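Local atomic coordinates of cellulose 1,4-beta-cellobiosidase (Thermobifida fusca, PDB entry 4JJJ), a protein that probably hydrolyses cellulose chains to release cellobiose, the chain modelled here being its family 48 glycoside hydrolase catalytic module, an (alpha/alpha)6 barrel. Residues A41-H44 with G45-T49; L149-D153 with N154-F158; Y171-T174 with Y175-G178; Y219-P223 with N224-R228. The protein carries 1 engineered substitution. All coordinates share one frame; numbering follows the deposited sequence.

Interaction 1. Residues A41-H44 with G45-T49; sequences APDH and GHQTT. With ZN (zinc ion), chain B.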
# COMPACT_ATOMS: atom_id res chain seq x y z
N ALA A 41 -1.11 0.63 -10.13
CA ALA A 41 -0.48 -0.07 -9.05
C ALA A 41 -0.85 -1.54 -9.16
O ALA A 41 -0.02 -2.29 -9.58
CB ALA A 41 -0.69 0.53 -7.64
N PRO A 42 -2.15 -1.89 -9.06
CA PRO A 42 -2.68 -3.06 -9.78
C PRO A 42 -2.64 -2.69 -11.26
O PRO A 42 -2.54 -1.50 -11.60
CB PRO A 42 -4.08 -3.25 -9.21
CG PRO A 42 -4.48 -1.88 -8.88
CD PRO A 42 -3.26 -1.15 -8.34
N ASP A 43 -2.84 -3.70 -12.11
CA ASP A 43 -2.84 -3.47 -13.53
C ASP A 43 -4.12 -3.89 -14.21
O ASP A 43 -4.16 -3.91 -15.46
CB ASP A 43 -1.58 -4.09 -14.19
CG ASP A 43 -1.52 -5.56 -14.17
OD1 ASP A 43 -2.53 -6.26 -13.95
OD2 ASP A 43 -0.37 -6.14 -14.35
N HIS A 44 -5.16 -4.14 -13.44
CA HIS A 44 -6.50 -4.42 -13.94
C HIS A 44 -7.49 -4.02 -12.89
O HIS A 44 -7.22 -4.26 -11.68
CB HIS A 44 -6.66 -5.88 -14.35
CG HIS A 44 -7.92 -6.18 -15.08
ND1 HIS A 44 -9.14 -6.46 -14.47
CD2 HIS A 44 -8.19 -6.12 -16.42
CE1 HIS A 44 -10.09 -6.62 -15.39
NE2 HIS A 44 -9.52 -6.44 -16.58
N GLY A 45 -8.63 -3.42 -13.30
CA GLY A 45 -9.63 -2.89 -12.35
C GLY A 45 -10.25 -3.92 -11.50
O GLY A 45 -10.78 -3.59 -10.43
N HIS A 46 -10.37 -5.17 -11.98
CA HIS A 46 -11.00 -6.18 -11.20
C HIS A 46 -10.01 -7.19 -10.62
O HIS A 46 -10.40 -8.20 -10.06
CB HIS A 46 -12.08 -6.90 -12.00
CG HIS A 46 -13.27 -6.03 -12.27
ND1 HIS A 46 -14.42 -6.46 -12.93
CD2 HIS A 46 -13.49 -4.74 -11.96
CE1 HIS A 46 -15.27 -5.45 -13.00
NE2 HIS A 46 -14.74 -4.40 -12.39
N GLN A 47 -8.73 -6.76 -10.52
CA GLN A 47 -7.96 -7.19 -9.44
C GLN A 47 -8.52 -6.54 -8.21
O GLN A 47 -9.29 -5.62 -8.32
CB GLN A 47 -6.48 -6.78 -9.62
CG GLN A 47 -5.79 -7.59 -10.73
CD GLN A 47 -4.47 -7.04 -11.15
OE1 GLN A 47 -4.15 -5.86 -10.94
NE2 GLN A 47 -3.66 -7.87 -11.82
N THR A 48 -8.07 -6.91 -7.04
CA THR A 48 -8.24 -6.11 -5.86
C THR A 48 -7.02 -6.27 -4.96
O THR A 48 -6.02 -6.93 -5.27
CB THR A 48 -9.50 -6.44 -5.06
OG1 THR A 48 -9.82 -5.25 -4.26
CG2 THR A 48 -9.47 -7.66 -4.22
N THR A 49 -7.08 -5.56 -3.86
CA THR A 49 -5.91 -5.27 -3.05
C THR A 49 -6.24 -5.34 -1.60
O THR A 49 -7.42 -5.12 -1.18
CB THR A 49 -5.38 -3.83 -3.30
OG1 THR A 49 -6.42 -2.89 -3.06
CG2 THR A 49 -4.93 -3.73 -4.75
ZN ZN B . -14.54 -8.26 -14.02
O HOH W 1 -16.21 -7.68 -15.26
O HOH W 2 -13.02 -8.67 -15.37

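Interaction 2. Residues L149-D153 with N154-F158; sequences LLDVD and NVYGF. With ZN (zinc ion), chain B.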
# COMPACT_ATOMS: atom_id res chain seq x y z
N LEU A 149 -2.49 -8.52 -3.30
CA LEU A 149 -3.13 -8.47 -4.66
C LEU A 149 -3.82 -9.79 -4.96
O LEU A 149 -3.27 -10.93 -4.82
CB LEU A 149 -2.08 -8.34 -5.76
CG LEU A 149 -2.54 -7.98 -7.15
CD1 LEU A 149 -3.23 -6.65 -7.26
CD2 LEU A 149 -1.38 -8.17 -8.08
N LEU A 150 -5.11 -9.65 -5.32
CA LEU A 150 -5.96 -10.76 -5.84
C LEU A 150 -6.43 -10.46 -7.22
O LEU A 150 -6.53 -9.29 -7.63
CB LEU A 150 -7.18 -10.97 -4.98
CG LEU A 150 -6.96 -11.31 -3.49
CD1 LEU A 150 -8.30 -11.25 -2.77
CD2 LEU A 150 -6.33 -12.69 -3.31
N ASP A 151 -6.78 -11.51 -7.95
CA ASP A 151 -7.48 -11.41 -9.21
C ASP A 151 -8.93 -11.87 -8.99
O ASP A 151 -9.13 -13.04 -8.91
CB ASP A 151 -6.77 -12.26 -10.25
CG ASP A 151 -7.40 -12.21 -11.61
OD1 ASP A 151 -8.41 -11.50 -11.86
OD2 ASP A 151 -6.73 -12.76 -12.58
N VAL A 152 -9.82 -10.92 -8.78
CA VAL A 152 -11.19 -11.23 -8.29
C VAL A 152 -12.07 -12.00 -9.34
O VAL A 152 -12.75 -12.91 -8.96
CB VAL A 152 -11.87 -9.94 -7.83
CG1 VAL A 152 -13.26 -10.32 -7.22
CG2 VAL A 152 -11.07 -9.26 -6.76
N ASP A 153 -12.00 -11.59 -10.59
CA ASP A 153 -12.75 -12.25 -11.67
C ASP A 153 -11.92 -13.30 -12.39
O ASP A 153 -12.36 -13.87 -13.39
CB ASP A 153 -13.24 -11.20 -12.64
CG ASP A 153 -14.44 -10.38 -12.09
OD1 ASP A 153 -15.00 -10.77 -11.07
OD2 ASP A 153 -14.68 -9.33 -12.72
N ASN A 154 -10.70 -13.56 -11.95
CA ASN A 154 -9.82 -14.53 -12.65
C ASN A 154 -9.58 -14.14 -14.08
O ASN A 154 -9.57 -14.96 -14.99
CB ASN A 154 -10.37 -15.98 -12.55
CG ASN A 154 -9.25 -17.04 -12.58
OD1 ASN A 154 -8.18 -16.86 -11.99
ND2 ASN A 154 -9.53 -18.23 -13.18
N VAL A 155 -9.34 -12.85 -14.30
CA VAL A 155 -9.09 -12.41 -15.64
C VAL A 155 -7.83 -12.98 -16.20
O VAL A 155 -7.78 -13.27 -17.42
CB VAL A 155 -9.17 -10.90 -15.77
CG1 VAL A 155 -7.99 -10.27 -15.18
CG2 VAL A 155 -9.44 -10.58 -17.19
N TYR A 156 -6.87 -13.29 -15.35
CA TYR A 156 -5.61 -13.87 -15.80
C TYR A 156 -5.63 -15.41 -15.93
O TYR A 156 -4.71 -15.99 -16.52
CB TYR A 156 -4.38 -13.45 -14.89
CG TYR A 156 -3.90 -12.06 -15.12
CD1 TYR A 156 -4.45 -10.96 -14.43
CD2 TYR A 156 -2.90 -11.79 -16.07
CE1 TYR A 156 -4.04 -9.67 -14.62
CE2 TYR A 156 -2.43 -10.52 -16.24
CZ TYR A 156 -2.99 -9.44 -15.54
OH TYR A 156 -2.55 -8.18 -15.73
N GLY A 157 -6.60 -16.06 -15.31
CA GLY A 157 -6.76 -17.52 -15.45
C GLY A 157 -5.99 -18.40 -14.53
O GLY A 157 -5.82 -19.64 -14.78
N PHE A 158 -5.35 -17.86 -13.46
CA PHE A 158 -4.55 -18.67 -12.60
C PHE A 158 -5.30 -19.57 -11.69
O PHE A 158 -4.87 -20.71 -11.47
CB PHE A 158 -3.56 -17.80 -11.80
CG PHE A 158 -2.56 -17.07 -12.66
CD1 PHE A 158 -1.60 -17.82 -13.35
CD2 PHE A 158 -2.53 -15.69 -12.74
CE1 PHE A 158 -0.65 -17.22 -14.11
CE2 PHE A 158 -1.56 -15.07 -13.49
CZ PHE A 158 -0.64 -15.84 -14.22
ZN ZN B . -14.54 -8.26 -14.02
O HOH W 3 -6.03 -15.44 -12.00
O HOH W 1 -16.21 -7.68 -15.26
O HOH W 2 -13.02 -8.67 -15.37

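Interaction 3. Residues Y171-T174 with Y175-G178; sequences YINT and YQRG. With BGC (beta-D-glucopyranose), chain D; BGC (beta-D-glucopyranose), chain C; BGC (beta-D-glucopyranose), chain E.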
# COMPACT_ATOMS: atom_id res chain seq x y z
N TYR A 171 -4.74 -15.68 -5.76
CA TYR A 171 -3.58 -14.93 -5.19
C TYR A 171 -2.56 -14.79 -6.24
O TYR A 171 -2.05 -15.78 -6.76
CB TYR A 171 -3.02 -15.75 -3.98
CG TYR A 171 -3.81 -15.70 -2.73
CD1 TYR A 171 -4.81 -16.67 -2.45
CD2 TYR A 171 -3.58 -14.75 -1.73
CE1 TYR A 171 -5.53 -16.63 -1.23
CE2 TYR A 171 -4.29 -14.71 -0.55
CZ TYR A 171 -5.28 -15.66 -0.28
OH TYR A 171 -5.97 -15.63 0.94
N ILE A 172 -2.18 -13.55 -6.60
CA ILE A 172 -1.26 -13.30 -7.65
C ILE A 172 -0.25 -12.23 -7.20
O ILE A 172 -0.45 -11.56 -6.18
CB ILE A 172 -2.00 -12.77 -8.92
CG1 ILE A 172 -2.93 -11.61 -8.68
CG2 ILE A 172 -2.81 -13.95 -9.50
CD1 ILE A 172 -3.20 -10.85 -9.97
N ASN A 173 0.78 -12.02 -7.98
CA ASN A 173 1.74 -10.97 -7.73
C ASN A 173 2.28 -10.50 -9.05
O ASN A 173 2.04 -11.14 -10.10
CB ASN A 173 2.82 -11.43 -6.74
CG ASN A 173 3.62 -10.34 -6.14
OD1 ASN A 173 3.27 -9.17 -6.12
ND2 ASN A 173 4.77 -10.76 -5.60
N THR A 174 2.89 -9.34 -9.04
CA THR A 174 3.40 -8.68 -10.24
C THR A 174 4.85 -8.21 -9.95
O THR A 174 5.79 -8.85 -10.39
CB THR A 174 2.51 -7.55 -10.67
OG1 THR A 174 2.39 -6.63 -9.55
CG2 THR A 174 1.11 -8.03 -11.12
N TYR A 175 5.04 -7.13 -9.20
CA TYR A 175 6.40 -6.62 -8.97
C TYR A 175 7.32 -7.65 -8.39
O TYR A 175 7.05 -8.26 -7.36
CB TYR A 175 6.29 -5.39 -8.02
CG TYR A 175 5.35 -4.36 -8.52
CD1 TYR A 175 5.71 -3.51 -9.51
CD2 TYR A 175 4.10 -4.26 -7.97
CE1 TYR A 175 4.78 -2.63 -10.08
CE2 TYR A 175 3.15 -3.39 -8.48
CZ TYR A 175 3.50 -2.53 -9.48
OH TYR A 175 2.67 -1.58 -10.05
N GLN A 176 8.47 -7.76 -9.08
CA GLN A 176 9.53 -8.68 -8.72
C GLN A 176 10.95 -8.20 -9.07
O GLN A 176 11.94 -8.75 -8.50
CB GLN A 176 9.44 -10.10 -9.33
CG GLN A 176 8.27 -10.93 -9.01
CD GLN A 176 8.41 -11.59 -7.66
OE1 GLN A 176 9.06 -12.68 -7.50
NE2 GLN A 176 7.84 -10.98 -6.66
N ARG A 177 11.08 -7.21 -9.89
CA ARG A 177 12.40 -6.95 -10.59
C ARG A 177 12.95 -5.60 -10.33
O ARG A 177 13.58 -4.92 -11.16
CB ARG A 177 12.30 -7.30 -12.11
CG ARG A 177 12.00 -8.81 -12.27
CD ARG A 177 11.96 -9.28 -13.72
NE ARG A 177 10.90 -8.69 -14.47
CZ ARG A 177 10.65 -8.89 -15.75
NH1 ARG A 177 11.43 -9.70 -16.42
NH2 ARG A 177 9.59 -8.33 -16.34
N GLY A 178 12.76 -5.17 -9.09
CA GLY A 178 13.52 -4.02 -8.61
C GLY A 178 12.93 -2.65 -8.92
O GLY A 178 11.74 -2.48 -9.36
C2 BGC D . 5.82 -7.37 -4.21
C3 BGC D . 6.98 -8.11 -3.64
C4 BGC D . 8.33 -7.42 -3.93
C5 BGC D . 8.15 -5.94 -3.51
C6 BGC D . 9.47 -5.21 -3.73
C1 BGC D . 5.86 -5.93 -3.74
O2 BGC D . 4.61 -8.00 -3.86
O3 BGC D . 6.90 -9.39 -4.14
O4 BGC D . 9.38 -7.95 -3.08
O5 BGC D . 7.05 -5.29 -4.15
O6 BGC D . 9.58 -4.97 -5.15
C2 BGC C . 11.36 -9.16 -2.75
C3 BGC C . 12.10 -10.45 -3.06
C4 BGC C . 11.22 -11.67 -2.88
C5 BGC C . 9.89 -11.51 -3.58
C6 BGC C . 8.88 -12.56 -3.32
C1 BGC C . 10.04 -9.13 -3.55
O2 BGC C . 12.14 -7.99 -3.00
O3 BGC C . 13.27 -10.55 -2.21
O4 BGC C . 11.96 -12.77 -3.51
O5 BGC C . 9.26 -10.25 -3.18
O6 BGC C . 7.71 -12.39 -4.10
C2 BGC E . 3.36 -1.77 -4.09
C3 BGC E . 4.16 -2.95 -4.65
C4 BGC E . 4.34 -3.97 -3.57
C5 BGC E . 3.05 -4.44 -2.94
C6 BGC E . 3.23 -5.45 -1.82
C1 BGC E . 2.15 -2.33 -3.40
O1 BGC E . 1.42 -1.26 -2.78
O2 BGC E . 2.98 -0.80 -5.09
O3 BGC E . 5.46 -2.41 -5.03
O4 BGC E . 4.83 -5.13 -4.33
O5 BGC E . 2.41 -3.28 -2.39
O6 BGC E . 4.11 -4.88 -0.81

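Interaction 4. Residues Y219-P223 with N224-R228; sequences YTNAP and NADAR. Engineered in segment 224-228: N224 (natural residue Asp). With BGC (beta-D-glucopyranose), chain D; BGC (beta-D-glucopyranose), chain E.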
# COMPACT_ATOMS: atom_id res chain seq x y z
N TYR A 219 3.89 -14.88 -0.46
CA TYR A 219 2.90 -13.80 -0.33
C TYR A 219 3.68 -12.56 0.08
O TYR A 219 4.73 -12.65 0.64
CB TYR A 219 1.80 -14.14 0.73
CG TYR A 219 1.07 -15.38 0.30
CD1 TYR A 219 0.19 -15.37 -0.80
CD2 TYR A 219 1.38 -16.63 0.85
CE1 TYR A 219 -0.42 -16.56 -1.25
CE2 TYR A 219 0.76 -17.78 0.43
CZ TYR A 219 -0.10 -17.76 -0.68
OH TYR A 219 -0.70 -18.92 -1.27
N THR A 220 3.08 -11.41 -0.16
CA THR A 220 3.63 -10.15 0.21
C THR A 220 2.60 -9.27 0.87
O THR A 220 1.53 -9.05 0.34
CB THR A 220 4.14 -9.36 -0.95
OG1 THR A 220 4.99 -10.19 -1.80
CG2 THR A 220 4.96 -8.16 -0.47
N ASN A 221 2.93 -8.74 2.06
CA ASN A 221 2.11 -7.81 2.75
C ASN A 221 2.27 -6.42 2.11
O ASN A 221 3.35 -6.03 1.67
CB ASN A 221 2.61 -7.62 4.18
CG ASN A 221 1.58 -7.04 5.11
OD1 ASN A 221 1.72 -5.90 5.53
ND2 ASN A 221 0.59 -7.82 5.43
N ALA A 222 1.20 -5.61 2.27
CA ALA A 222 1.19 -4.16 1.98
C ALA A 222 0.95 -3.46 3.32
O ALA A 222 -0.19 -3.27 3.73
CB ALA A 222 0.07 -3.88 0.97
N PRO A 223 2.01 -3.06 4.01
CA PRO A 223 1.87 -2.55 5.39
C PRO A 223 1.03 -1.28 5.47
O PRO A 223 0.39 -1.02 6.49
CB PRO A 223 3.34 -2.31 5.83
CG PRO A 223 4.10 -3.33 5.00
CD PRO A 223 3.38 -3.37 3.65
N ASN A 224 1.01 -0.49 4.44
CA ASN A 224 0.13 0.70 4.40
C ASN A 224 -1.33 0.26 4.66
O ASN A 224 -2.07 0.91 5.41
CB ASN A 224 0.20 1.42 3.06
CG ASN A 224 -0.27 2.87 3.08
OD1 ASN A 224 -0.41 3.51 4.05
ND2 ASN A 224 -0.40 3.38 1.86
N ALA A 225 -1.72 -0.87 4.04
CA ALA A 225 -3.09 -1.44 4.16
C ALA A 225 -3.32 -2.12 5.50
O ALA A 225 -4.37 -1.82 6.09
CB ALA A 225 -3.40 -2.38 2.99
N ASP A 226 -2.40 -2.96 5.97
CA ASP A 226 -2.68 -3.64 7.24
C ASP A 226 -2.66 -2.62 8.38
O ASP A 226 -3.50 -2.71 9.24
CB ASP A 226 -1.69 -4.83 7.49
CG ASP A 226 -2.00 -6.02 6.68
OD1 ASP A 226 -2.44 -5.91 5.54
OD2 ASP A 226 -1.70 -7.12 7.11
N ALA A 227 -1.86 -1.58 8.30
CA ALA A 227 -1.86 -0.55 9.35
C ALA A 227 -3.18 0.20 9.28
O ALA A 227 -3.77 0.59 10.29
CB ALA A 227 -0.68 0.42 9.18
N ARG A 228 -3.65 0.53 8.06
CA ARG A 228 -4.98 1.19 7.95
C ARG A 228 -6.09 0.33 8.58
O ARG A 228 -6.96 0.84 9.20
CB ARG A 228 -5.32 1.40 6.48
CG ARG A 228 -6.53 2.25 6.24
CD ARG A 228 -6.83 2.52 4.79
NE ARG A 228 -5.74 3.27 4.09
CZ ARG A 228 -4.89 2.72 3.19
NH1 ARG A 228 -4.93 1.46 2.84
NH2 ARG A 228 -4.03 3.50 2.60
C2 BGC D . 5.82 -7.37 -4.21
C3 BGC D . 6.98 -8.11 -3.64
C4 BGC D . 8.33 -7.42 -3.93
C5 BGC D . 8.15 -5.94 -3.51
C6 BGC D . 9.47 -5.21 -3.73
C1 BGC D . 5.86 -5.93 -3.74
O2 BGC D . 4.61 -8.00 -3.86
O3 BGC D . 6.90 -9.39 -4.14
O4 BGC D . 9.38 -7.95 -3.08
O5 BGC D . 7.05 -5.29 -4.15
O6 BGC D . 9.58 -4.97 -5.15
C2 BGC E . 3.36 -1.77 -4.09
C3 BGC E . 4.16 -2.95 -4.65
C4 BGC E . 4.34 -3.97 -3.57
C5 BGC E . 3.05 -4.44 -2.94
C6 BGC E . 3.23 -5.45 -1.82
C1 BGC E . 2.15 -2.33 -3.40
O1 BGC E . 1.42 -1.26 -2.78
O2 BGC E . 2.98 -0.80 -5.09
O3 BGC E . 5.46 -2.41 -5.03
O4 BGC E . 4.83 -5.13 -4.33
O5 BGC E . 2.41 -3.28 -2.39
O6 BGC E . 4.11 -4.88 -0.81
O HOH W 4 -1.38 -6.31 3.07

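Interaction 1. Residues A41-H44 with G45-T49
The amide of Q47 reaches back past its own turn to the backbone of D43 and H44 and does the work of a backbone partner. Its OE1 accepts the backbone N of D43 at 2.8 Å and, more weakly, the N of H44 at 3.2 Å, so one carbonyl oxygen gathers two successive N-H groups. The other end of the amide, NE2, makes a weak bond to OD1 of D43 at 2.9 Å, with carboxylate and amide planes only 23° apart. An extended chain beyond CG, with CG set anti to the carbonyl carbon (chi1 -71°), carries the amide across to this position; OE1 also presses on CB of P42. OD1 of D43 has a stronger partner in Y156 OH, and OD2 forms a salt bridge with R588. The type I turn from H44 to Q47 is closed by Q47 N on H44 O (3.1 Å). ND1 of H44 accepts H46 N at 3.1 Å, straight at the hydrogen but 33° out of the imidazole plane, so ND1 probably carries no proton. H46 points its ring to the zinc site: its NE2 bonds to V34 O, its ring stacks on Y31, and ND1 binds zinc at 2.1 Å. From here the chain enters strand 47-49, an edge strand antiparallel to strand 149-151, and T49 caps the start of helix 50-67.

Interaction 2. Residues L149-D153 with N154-F158
D151 packs its carboxylate into the turn that follows it, and this is the tight part of the contact. OD1 accepts the backbone N of V155 at 2.9 Å, reached on its syn side but 31° out of the carboxylate plane, while OD2 uses its syn lone pair for the N of Y156 at 2.8 Å in a straight bond. With CG anti to the backbone N (chi1 -179°), the carboxylate reaches forward to the amides of the turn, which N154 bends by adopting left-handed backbone angles. Carbon closes in as well: CG1 of V155 lies 3.6 Å from OD1, and the edge of the Y156 ring brings CD1 to 3.4 Å from OD2. An alanine in place of D151 would probably leave the amides of V155 and Y156 without their acceptors and let the turn drift from the strand end. The wetter side begins at OD2, where water 3 donates at 2.8 Å and accepts the N of F158 at 2.9 Å; its link to OD1 of N154, which also accepts G159 N, is less certain, since N154 has two modelled positions. D153 leads its carboxylate away from the turn: OD1 is held by a salt bridge to R22 and a bond to Y31 OH, and OD2 is the second protein ligand of the zinc. Altogether this is a loop turn at the end of strand 149-151 whose consecutive amides, those of V155 and Y156, are taken up by one aspartate carboxylate, next to a zinc site that has two protein ligands and two waters.

Interaction 3. Residues Y171-T174 with Y175-G178
The carboxamide of N173 crosses that of Q176 at about a right angle, their planes 71° apart, with ND2 and NE2 3.3 Å from each other. Two donors cannot bond to one another; both are instead turned toward the bound cello-oligosaccharide. N173 has CG anti to its backbone N (chi1 -164°), which lets the amide grip the glucose of chain D at two points: OD1 accepts from O2 at 2.9 Å, and ND2 donates to O3 at 2.9 Å. W148 NE1 also bonds to OD1, helping to fix which way the amide faces. Q176 bends at its second torsion (chi2 -81°), curling back so that NE2 donates to Y175 O at 2.9 Å, close to its own amide plane, and to O6 of the glucose of chain C at 2.9 Å. A leucine at Q176 would probably leave Y175 O and that O6 without this donor and free the end of the side chain to turn. Y175 lies beside T174, with CD2 3.3 Å from OG1 of T174, and the same CD2 lies 3.6 Å from C3 of the chain E glucose, approached obliquely; its hydroxyl is anchored on A41 O. The loop after strand 170-173 thus lines a glucan-binding tunnel with three successive sugar contacts. Here the sugar hydroxyls are met by oriented, neutral amides, while the Y175 ring packs obliquely against the sugar.

Interaction 4. Residues Y219-P223 with N224-R228
The amide of N221 and the carboxylate of D226 meet with their planes 81° apart. ND2 donates to OD2 at 2.9 Å, with OD2 lying in the amide plane, but the donor arrives from above the carboxylate plane, 64° out of it. The side chains come from opposite directions; N221 achieves this with CG anti to its backbone N (chi1 -160°). OD2 of D226 also accepts the N of M146, and OD1 lies 2.7 Å from water 4, which accepts the N of A222. One face of the R228 guanidinium carries N224 O, offset toward its rim, and the same group makes a cation-pi contact with W420. A222 sits at the N-cap of helix 223-242: its O accepts D226 N at 3.2 Å, in the carbonyl plane, and P223 O takes A227 N at 2.9 Å. Just before the helix, N221 O accepts from O6 of the glucose of chain E at 2.8 Å, and T220 OG1 lies 3.0 Å from O2 of the chain D glucose. N224 is an engineered asparagine where the natural enzyme has aspartate, a residue predicted to be catalytic; its OD1 makes a weak bond to R424. A negative D226 in the first helical turn would probably be favoured by the helix dipole, and N221 is tied to it by its side chain and to sugar by its carbonyl, so one residue links the helix start and the bound glucan by direct bonds.

How the interactions relate
The four contacts follow one another along the chain, each a local turn or strand exit within the family 48 domain. Interactions 1, 2 and 3 share one antiparallel sheet, in which strands 47-49, 149-151 and 170-173 lie in that order. Interactions 1 and 2, with centres 9 Å apart, jointly hold the zinc ion and its two waters. Interaction 3 lies about 14 Å from interaction 2, centre to centre, and turns from the sheet to the glucan. Interaction 4, on another sheet and helix 223-242, is about 15 Å from interaction 3, centre to centre, but shares two of its three glucoses, those of chains D and E. The sheet thus spans from a zinc site to the substrate tunnel.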